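Local coordinates for protein vestitone reductase (Medicago sativa, PDB 2P4H) that reduces (3R)-vestitone stereospecifically with NADPH to the isoflavanol DMI, the penultimate step in making the alfalfa phytoalexin medicarpin, at residues Val227-Arg232 against Ala297-Lys302; Leu187-Gly192 against Arg221-His226; Thr116-Ile121 against Tyr236-Ser241. All blocks are in the same frame, centred on the assembly; numbering follows the deposited sequence.

Contact 1 of 3, residues Val227-Arg232 against Ala297-Lys302; sequences VDDVAR and AGFDFK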
# COMPACT_ATOMS: atom_id res chain seq x y z
N VAL A 227 7.37 3.22 -3.29
CA VAL A 227 6.92 1.84 -3.34
C VAL A 227 8.00 0.82 -2.95
O VAL A 227 7.69 -0.19 -2.31
CB VAL A 227 6.36 1.48 -4.75
CG1 VAL A 227 7.47 1.46 -5.78
CG2 VAL A 227 5.64 0.13 -4.70
N ASP A 228 9.25 1.08 -3.30
CA ASP A 228 10.29 0.11 -2.93
C ASP A 228 10.59 0.15 -1.44
O ASP A 228 11.04 -0.84 -0.87
CB ASP A 228 11.56 0.32 -3.75
CG ASP A 228 12.47 -0.90 -3.71
OD1 ASP A 228 11.96 -2.01 -3.99
OD2 ASP A 228 13.67 -0.76 -3.41
N ASP A 229 10.35 1.29 -0.79
CA ASP A 229 10.55 1.32 0.65
C ASP A 229 9.43 0.52 1.30
O ASP A 229 9.62 -0.07 2.36
CB ASP A 229 10.58 2.75 1.20
CG ASP A 229 11.99 3.34 1.22
OD1 ASP A 229 12.94 2.57 1.48
OD2 ASP A 229 12.14 4.56 1.00
N VAL A 230 8.26 0.47 0.67
CA VAL A 230 7.16 -0.32 1.22
C VAL A 230 7.55 -1.80 1.14
O VAL A 230 7.32 -2.56 2.08
CB VAL A 230 5.83 -0.10 0.47
CG1 VAL A 230 4.76 -1.03 1.03
CG2 VAL A 230 5.39 1.35 0.61
N ALA A 231 8.14 -2.20 0.01
CA ALA A 231 8.57 -3.59 -0.15
C ALA A 231 9.66 -3.89 0.87
O ALA A 231 9.66 -4.94 1.51
CB ALA A 231 9.09 -3.82 -1.57
N ARG A 232 10.59 -2.95 1.04
CA ARG A 232 11.67 -3.13 2.00
C ARG A 232 11.12 -3.25 3.43
O ARG A 232 11.62 -4.04 4.22
CB ARG A 232 12.67 -1.97 1.92
CG ARG A 232 13.51 -1.97 0.65
CD ARG A 232 14.50 -0.80 0.58
NE ARG A 232 15.48 -0.85 1.67
CZ ARG A 232 15.40 -0.14 2.79
NH1 ARG A 232 14.39 0.69 2.99
NH2 ARG A 232 16.33 -0.29 3.73
N ALA A 297 11.80 1.28 15.46
CA ALA A 297 11.91 -0.18 15.41
C ALA A 297 13.14 -0.63 14.65
O ALA A 297 13.42 -1.83 14.58
CB ALA A 297 10.65 -0.78 14.79
N GLY A 298 13.87 0.32 14.07
CA GLY A 298 15.09 -0.04 13.35
C GLY A 298 15.06 0.00 11.84
O GLY A 298 16.10 -0.15 11.21
N PHE A 299 13.88 0.20 11.25
CA PHE A 299 13.78 0.27 9.80
C PHE A 299 14.35 1.58 9.29
O PHE A 299 14.17 2.63 9.91
CB PHE A 299 12.32 0.16 9.36
CG PHE A 299 12.13 0.25 7.87
CD1 PHE A 299 12.58 -0.78 7.03
CD2 PHE A 299 11.53 1.37 7.29
CE1 PHE A 299 12.43 -0.69 5.65
CE2 PHE A 299 11.38 1.46 5.90
CZ PHE A 299 11.83 0.44 5.08
N ASP A 300 15.05 1.53 8.16
CA ASP A 300 15.63 2.73 7.58
C ASP A 300 15.12 2.91 6.16
O ASP A 300 15.20 1.99 5.35
CB ASP A 300 17.16 2.64 7.54
CG ASP A 300 17.78 2.60 8.92
OD1 ASP A 300 17.54 1.61 9.66
OD2 ASP A 300 18.51 3.54 9.28
N PHE A 301 14.57 4.09 5.87
CA PHE A 301 14.08 4.37 4.53
C PHE A 301 15.26 4.61 3.61
O PHE A 301 16.23 5.29 3.98
CB PHE A 301 13.14 5.57 4.53
CG PHE A 301 11.78 5.27 5.09
CD1 PHE A 301 11.56 5.29 6.46
CD2 PHE A 301 10.75 4.89 4.25
CE1 PHE A 301 10.32 4.93 6.99
CE2 PHE A 301 9.50 4.52 4.76
CZ PHE A 301 9.29 4.54 6.13
N LYS A 302 15.18 4.06 2.40
CA LYS A 302 16.24 4.16 1.41
C LYS A 302 16.09 5.29 0.40
O LYS A 302 17.08 5.85 -0.07
CB LYS A 302 16.34 2.83 0.67
CG LYS A 302 17.31 2.81 -0.51
CD LYS A 302 17.36 1.43 -1.15
CE LYS A 302 18.28 1.41 -2.36
NZ LYS A 302 18.35 0.05 -2.97
O HOH W 1 16.02 -1.92 -3.10

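Contact 2 of 3, residues Leu187-Gly192 against Arg221-His226; sequences LPFIVG and RFHMVH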
# COMPACT_ATOMS: atom_id res chain seq x y z
N LEU A 187 -0.46 2.69 4.86
CA LEU A 187 0.18 3.28 3.69
C LEU A 187 -0.51 4.50 3.09
O LEU A 187 -1.72 4.51 2.90
CB LEU A 187 0.34 2.21 2.61
CG LEU A 187 1.11 0.95 3.04
CD1 LEU A 187 1.02 -0.11 1.96
CD2 LEU A 187 2.55 1.31 3.33
N PRO A 188 0.28 5.54 2.79
CA PRO A 188 -0.21 6.79 2.20
C PRO A 188 -0.20 6.62 0.67
O PRO A 188 -0.41 5.51 0.18
CB PRO A 188 0.83 7.80 2.68
CG PRO A 188 2.10 7.00 2.55
CD PRO A 188 1.72 5.63 3.09
N PHE A 189 0.03 7.69 -0.08
CA PHE A 189 0.11 7.56 -1.53
C PHE A 189 1.41 6.82 -1.83
O PHE A 189 2.49 7.29 -1.47
CB PHE A 189 0.15 8.94 -2.19
CG PHE A 189 -1.19 9.61 -2.32
CD1 PHE A 189 -1.94 9.47 -3.48
CD2 PHE A 189 -1.69 10.39 -1.28
CE1 PHE A 189 -3.19 10.09 -3.60
CE2 PHE A 189 -2.93 11.02 -1.40
CZ PHE A 189 -3.68 10.87 -2.56
N ILE A 190 1.29 5.65 -2.46
CA ILE A 190 2.46 4.83 -2.81
C ILE A 190 2.89 5.22 -4.22
O ILE A 190 2.11 5.13 -5.17
CB ILE A 190 2.10 3.34 -2.76
CG1 ILE A 190 1.54 2.99 -1.37
CG2 ILE A 190 3.32 2.49 -3.08
CD1 ILE A 190 0.93 1.62 -1.30
N VAL A 191 4.15 5.64 -4.36
CA VAL A 191 4.66 6.12 -5.64
C VAL A 191 6.06 5.60 -5.98
O VAL A 191 6.90 5.42 -5.10
CB VAL A 191 4.69 7.67 -5.61
CG1 VAL A 191 5.22 8.23 -6.93
CG2 VAL A 191 3.29 8.21 -5.32
N GLY A 192 6.31 5.38 -7.27
CA GLY A 192 7.61 4.92 -7.73
C GLY A 192 7.49 4.27 -9.09
O GLY A 192 6.57 4.58 -9.84
N ARG A 221 -2.03 18.52 -0.07
CA ARG A 221 -0.92 18.15 0.79
C ARG A 221 -1.01 16.63 0.83
O ARG A 221 -1.99 16.07 1.31
CB ARG A 221 -1.00 18.73 2.21
CG ARG A 221 0.28 18.42 3.00
CD ARG A 221 0.34 19.17 4.31
NE ARG A 221 -0.73 18.74 5.21
CZ ARG A 221 -1.21 19.47 6.20
NH1 ARG A 221 -0.72 20.69 6.43
NH2 ARG A 221 -2.18 19.00 6.97
N PHE A 222 0.03 15.99 0.31
CA PHE A 222 0.09 14.54 0.18
C PHE A 222 0.98 13.79 1.16
O PHE A 222 2.15 14.15 1.30
CB PHE A 222 0.62 14.17 -1.22
CG PHE A 222 -0.16 14.72 -2.38
CD1 PHE A 222 -0.94 13.87 -3.16
CD2 PHE A 222 -0.08 16.06 -2.73
CE1 PHE A 222 -1.61 14.34 -4.28
CE2 PHE A 222 -0.76 16.55 -3.86
CZ PHE A 222 -1.52 15.68 -4.63
N HIS A 223 0.45 12.77 1.83
CA HIS A 223 1.32 11.92 2.63
C HIS A 223 1.76 10.90 1.57
O HIS A 223 0.95 10.42 0.78
CB HIS A 223 0.63 11.28 3.86
CG HIS A 223 -0.82 10.93 3.70
ND1 HIS A 223 -1.74 11.21 4.68
CD2 HIS A 223 -1.48 10.22 2.75
CE1 HIS A 223 -2.91 10.68 4.35
NE2 HIS A 223 -2.78 10.07 3.19
N MET A 224 3.06 10.60 1.53
CA MET A 224 3.61 9.72 0.50
C MET A 224 4.72 8.78 0.96
O MET A 224 5.32 8.99 2.02
CB MET A 224 4.16 10.58 -0.65
CG MET A 224 3.25 11.74 -1.09
SD MET A 224 3.96 12.76 -2.40
CE MET A 224 3.68 11.69 -3.80
N VAL A 225 4.99 7.77 0.14
CA VAL A 225 6.06 6.80 0.40
C VAL A 225 6.51 6.19 -0.93
O VAL A 225 5.71 6.09 -1.86
CB VAL A 225 5.59 5.66 1.35
CG1 VAL A 225 4.52 4.80 0.68
CG2 VAL A 225 6.78 4.80 1.77
N HIS A 226 7.78 5.82 -1.01
CA HIS A 226 8.32 5.20 -2.22
C HIS A 226 7.90 3.73 -2.18
O HIS A 226 8.07 3.06 -1.16
CB HIS A 226 9.85 5.31 -2.24
CG HIS A 226 10.47 4.94 -3.54
ND1 HIS A 226 10.37 3.67 -4.08
CD2 HIS A 226 11.21 5.66 -4.42
CE1 HIS A 226 11.02 3.64 -5.23
NE2 HIS A 226 11.54 4.83 -5.46

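Contact 3 of 3, residues Thr116-Ile121 against Tyr236-Ser241; sequences TVKRFI and YLLENS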
# COMPACT_ATOMS: atom_id res chain seq x y z
N THR A 116 4.68 -22.86 9.90
CA THR A 116 5.82 -22.12 9.38
C THR A 116 5.73 -20.60 9.27
O THR A 116 6.76 -19.92 9.26
CB THR A 116 6.20 -22.65 7.99
OG1 THR A 116 5.05 -22.61 7.13
CG2 THR A 116 6.68 -24.09 8.09
N VAL A 117 4.53 -20.04 9.17
CA VAL A 117 4.40 -18.59 9.04
C VAL A 117 4.84 -17.85 10.31
O VAL A 117 4.29 -18.08 11.39
CB VAL A 117 2.95 -18.18 8.70
CG1 VAL A 117 2.82 -16.66 8.71
CG2 VAL A 117 2.57 -18.73 7.33
N LYS A 118 5.84 -16.98 10.17
CA LYS A 118 6.34 -16.22 11.31
C LYS A 118 5.76 -14.81 11.38
O LYS A 118 5.77 -14.18 12.44
CB LYS A 118 7.87 -16.18 11.31
CG LYS A 118 8.51 -15.57 10.07
CD LYS A 118 10.03 -15.65 10.20
CE LYS A 118 10.74 -15.02 9.01
NZ LYS A 118 12.22 -15.09 9.16
N ARG A 119 5.26 -14.31 10.26
CA ARG A 119 4.64 -12.99 10.25
C ARG A 119 3.61 -12.86 9.15
O ARG A 119 3.82 -13.31 8.02
CB ARG A 119 5.69 -11.88 10.07
CG ARG A 119 5.13 -10.48 10.35
CD ARG A 119 5.19 -10.12 11.83
NE ARG A 119 6.46 -9.48 12.15
CZ ARG A 119 6.75 -8.89 13.31
NH1 ARG A 119 5.87 -8.86 14.30
NH2 ARG A 119 7.93 -8.30 13.47
N PHE A 120 2.48 -12.25 9.49
CA PHE A 120 1.38 -11.98 8.57
C PHE A 120 1.35 -10.46 8.47
O PHE A 120 1.13 -9.78 9.47
CB PHE A 120 0.06 -12.52 9.13
CG PHE A 120 -1.13 -12.31 8.23
CD1 PHE A 120 -1.73 -11.06 8.12
CD2 PHE A 120 -1.64 -13.36 7.48
CE1 PHE A 120 -2.83 -10.86 7.29
CE2 PHE A 120 -2.73 -13.18 6.64
CZ PHE A 120 -3.33 -11.93 6.54
N ILE A 121 1.58 -9.93 7.27
CA ILE A 121 1.59 -8.49 7.09
C ILE A 121 0.42 -8.05 6.22
O ILE A 121 0.29 -8.46 5.06
CB ILE A 121 2.92 -8.02 6.47
CG1 ILE A 121 4.08 -8.51 7.33
CG2 ILE A 121 2.95 -6.50 6.39
CD1 ILE A 121 5.45 -8.03 6.88
N TYR A 236 11.67 -6.25 6.06
CA TYR A 236 12.25 -5.92 7.36
C TYR A 236 11.40 -6.47 8.51
O TYR A 236 11.92 -7.10 9.44
CB TYR A 236 12.38 -4.40 7.51
CG TYR A 236 13.01 -3.99 8.82
CD1 TYR A 236 14.40 -3.97 8.97
CD2 TYR A 236 12.23 -3.70 9.94
CE1 TYR A 236 14.99 -3.67 10.19
CE2 TYR A 236 12.81 -3.40 11.17
CZ TYR A 236 14.19 -3.39 11.29
OH TYR A 236 14.77 -3.09 12.50
N LEU A 237 10.10 -6.23 8.45
CA LEU A 237 9.20 -6.69 9.50
C LEU A 237 9.05 -8.21 9.53
O LEU A 237 8.70 -8.79 10.56
CB LEU A 237 7.84 -6.00 9.36
CG LEU A 237 7.94 -4.49 9.61
CD1 LEU A 237 6.65 -3.80 9.19
CD2 LEU A 237 8.25 -4.23 11.08
N LEU A 238 9.32 -8.86 8.40
CA LEU A 238 9.24 -10.31 8.34
C LEU A 238 10.50 -10.91 8.98
O LEU A 238 10.42 -11.92 9.68
CB LEU A 238 9.16 -10.78 6.89
CG LEU A 238 9.39 -12.28 6.65
CD1 LEU A 238 8.27 -13.09 7.28
CD2 LEU A 238 9.48 -12.55 5.16
N GLU A 239 11.64 -10.27 8.73
CA GLU A 239 12.93 -10.76 9.23
C GLU A 239 13.32 -10.31 10.64
O GLU A 239 14.17 -10.94 11.28
CB GLU A 239 14.05 -10.36 8.26
CG GLU A 239 13.82 -10.80 6.82
CD GLU A 239 14.97 -10.43 5.90
OE1 GLU A 239 15.65 -9.40 6.16
OE2 GLU A 239 15.20 -11.15 4.90
N ASN A 240 12.73 -9.22 11.12
CA ASN A 240 13.05 -8.70 12.44
C ASN A 240 11.85 -8.81 13.37
O ASN A 240 10.78 -8.24 13.12
CB ASN A 240 13.51 -7.24 12.31
CG ASN A 240 14.80 -7.12 11.52
OD1 ASN A 240 15.89 -7.23 12.07
ND2 ASN A 240 14.67 -6.91 10.22
N SER A 241 12.05 -9.53 14.47
CA SER A 241 11.00 -9.79 15.45
C SER A 241 10.57 -8.62 16.34
O SER A 241 10.42 -8.77 17.55
CB SER A 241 11.41 -10.97 16.34
OG SER A 241 12.63 -10.70 17.01

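Contact 1 of 3, residues Val227-Arg232 against Ala297-Lys302
Arg232, on the first turns of helix 227-239, reaches the loop 297-302 with its guanidinium end-on to one backbone oxygen: Arg232 NH1 and NH2 donate to Asp300 O at 2.8 and 3.0 Å, NH1 in the carbonyl plane, and the oxygen sits close to the guanidinium plane. A second link runs the other way, from the loop backbone to the helix. Lys302 N donates to Asp229 OD1 on its syn side over 2.8 Å, and the bond is nearly straight at 171°. The same carboxylate oxygen takes a weak bond from Arg232 NH1 within a salt bridge; the bend of Arg232 at chi3 (62°) brings NH1 back within reach of it.

Carbon packs round this polar core. Lys302 CB lies over one face of the guanidinium, while Phe299 CZ approaches Arg232 NH1 obliquely to 3.3 Å. Phe301 presents its ring edge to Asp229 OD2, the carboxylate standing 81° from the ring plane, and Phe299 CE2 covers one face of that ring.

Farther out, a water joins Asp228 OD2 to Lys302 NZ, and Asp229 OD2 accepts from Tyr303 N. The loop between helices 292-296 and 305-319 is thereby held to the start of helix 227-239. A methionine in place of Arg232 would probably leave Asp300 O without its paired donors and Asp229 without its cationic neighbour. Backbone N-H groups and a cation meet the buried Asp229 carboxylate and probably favour its ionised form.

Contact 2 of 3, residues Leu187-Gly192 against Arg221-His226
A parallel strand pair, 189-191 beside 222-226, forms part of the small mixed sheet that stands apart from the seven-stranded Rossmann sheet. Three backbone bonds join them: Phe189 N to His223 O, Val225 N to Phe189 O, and Val191 N to Val225 O, each 3.0 Å long. Met224 CA leans on Phe189 O between them, and His226 CA on Val191 O just beyond the last.

Phe189 and Met224 share one face of the sheet. Phe222 turns its edge to the face of the Phe189 ring in a T-shaped stack, centroids 5.3 Å apart and planes at 66°, with CD1 offset toward the rim. Met224 bends at chi3 (77°), which brings its CE to 3.8 Å from Val191 CG2. On the other face Ile190 and Val225 lie side by side, and Pro188 CG meets Val225 CG1 at 3.8 Å. The Ile190 side chain lies about 4 Å from that of Phe12, a residue predicted to bind NADP(+).

His226 is N-cap of helix 227-239: ND1 accepts from Asp228 N, NE2 bonds to Asp311 OD2, and Val191 O lies over one ring face, which together probably restrain its rotation. Backbone bonds thus set the register, and apolar side chains pack on both faces.

Contact 3 of 3, residues Thr116-Ile121 against Tyr236-Ser241
Arg119 crosses from strand 119-125 to the C-terminal end of helix 227-239, and from CB to guanidinium the side chain runs along the last turn of that helix. CB starts against a methyl group, Leu238 CD1, at 4.0 Å. CG and CD of Arg119 then skirt a carbonyl oxygen, each 4.0 Å from Leu237 O. With CG anti to the backbone N (chi1 -168°), the chain sets out toward the helix; bends at chi2 and chi3 then fold it so that the guanidinium meets this oxygen side-on. Arg119 NE donates to Leu237 O at 2.8 Å, from above the carbonyl plane, and Arg119 NH2 donates to the same atom at 3.0 Å, in the plane and on a lone pair. The oxygen itself lies close to the guanidinium plane. Arg119 NH2 also makes a weak bond to Asn240 O at 2.9 Å and a further one to Val242 O, while NH1 forms a salt bridge with Asp181. The head group is therefore held from several sides, and its positive charge would be expected to suit the carbonyl-rich end of the helix.

Beside it, the extended chain of Lys118 passes at about a right angle to Leu238, with Lys118 CE 3.6 Å from Leu238 CD1. On the inner side Ile121 CD1 touches Leu237 CB at 4.0 Å. The helix end is finished by Asn240, whose ND2 and backbone N both donate to Tyr236 O.

Strand 119-125 lies between strands 77-80 and 182-187 of the parallel Rossmann sheet. Leu237 packs on Val183 and Leu185 of the latter, whereas Phe120 points away from helix 227-239 and packs against helix 95-111. Helices thus flank the sheet on both faces.

Helix 227-239 is shared by contacts 1 and 3, which use its first turns and its last, and the strand of contact 2 leads into it. Contact 2 is buried and built from sheet bonding and hydrocarbon packing. Contacts 1 and 3 are only partly buried, and in each an arginine holds one backbone oxygen with two nitrogens, end-on in the first and side-on in the second. Contacts 1 and 2 touch where Val230 packs on Val225 and Val227 on Ile190, with a probable hydrogen bond from Val227 N to Val191 O; contacts 1 and 3 meet through the Tyr236 hydroxyl and Ala297 O. Contacts 2 and 3 do not touch, their centres lying about 23 Å apart.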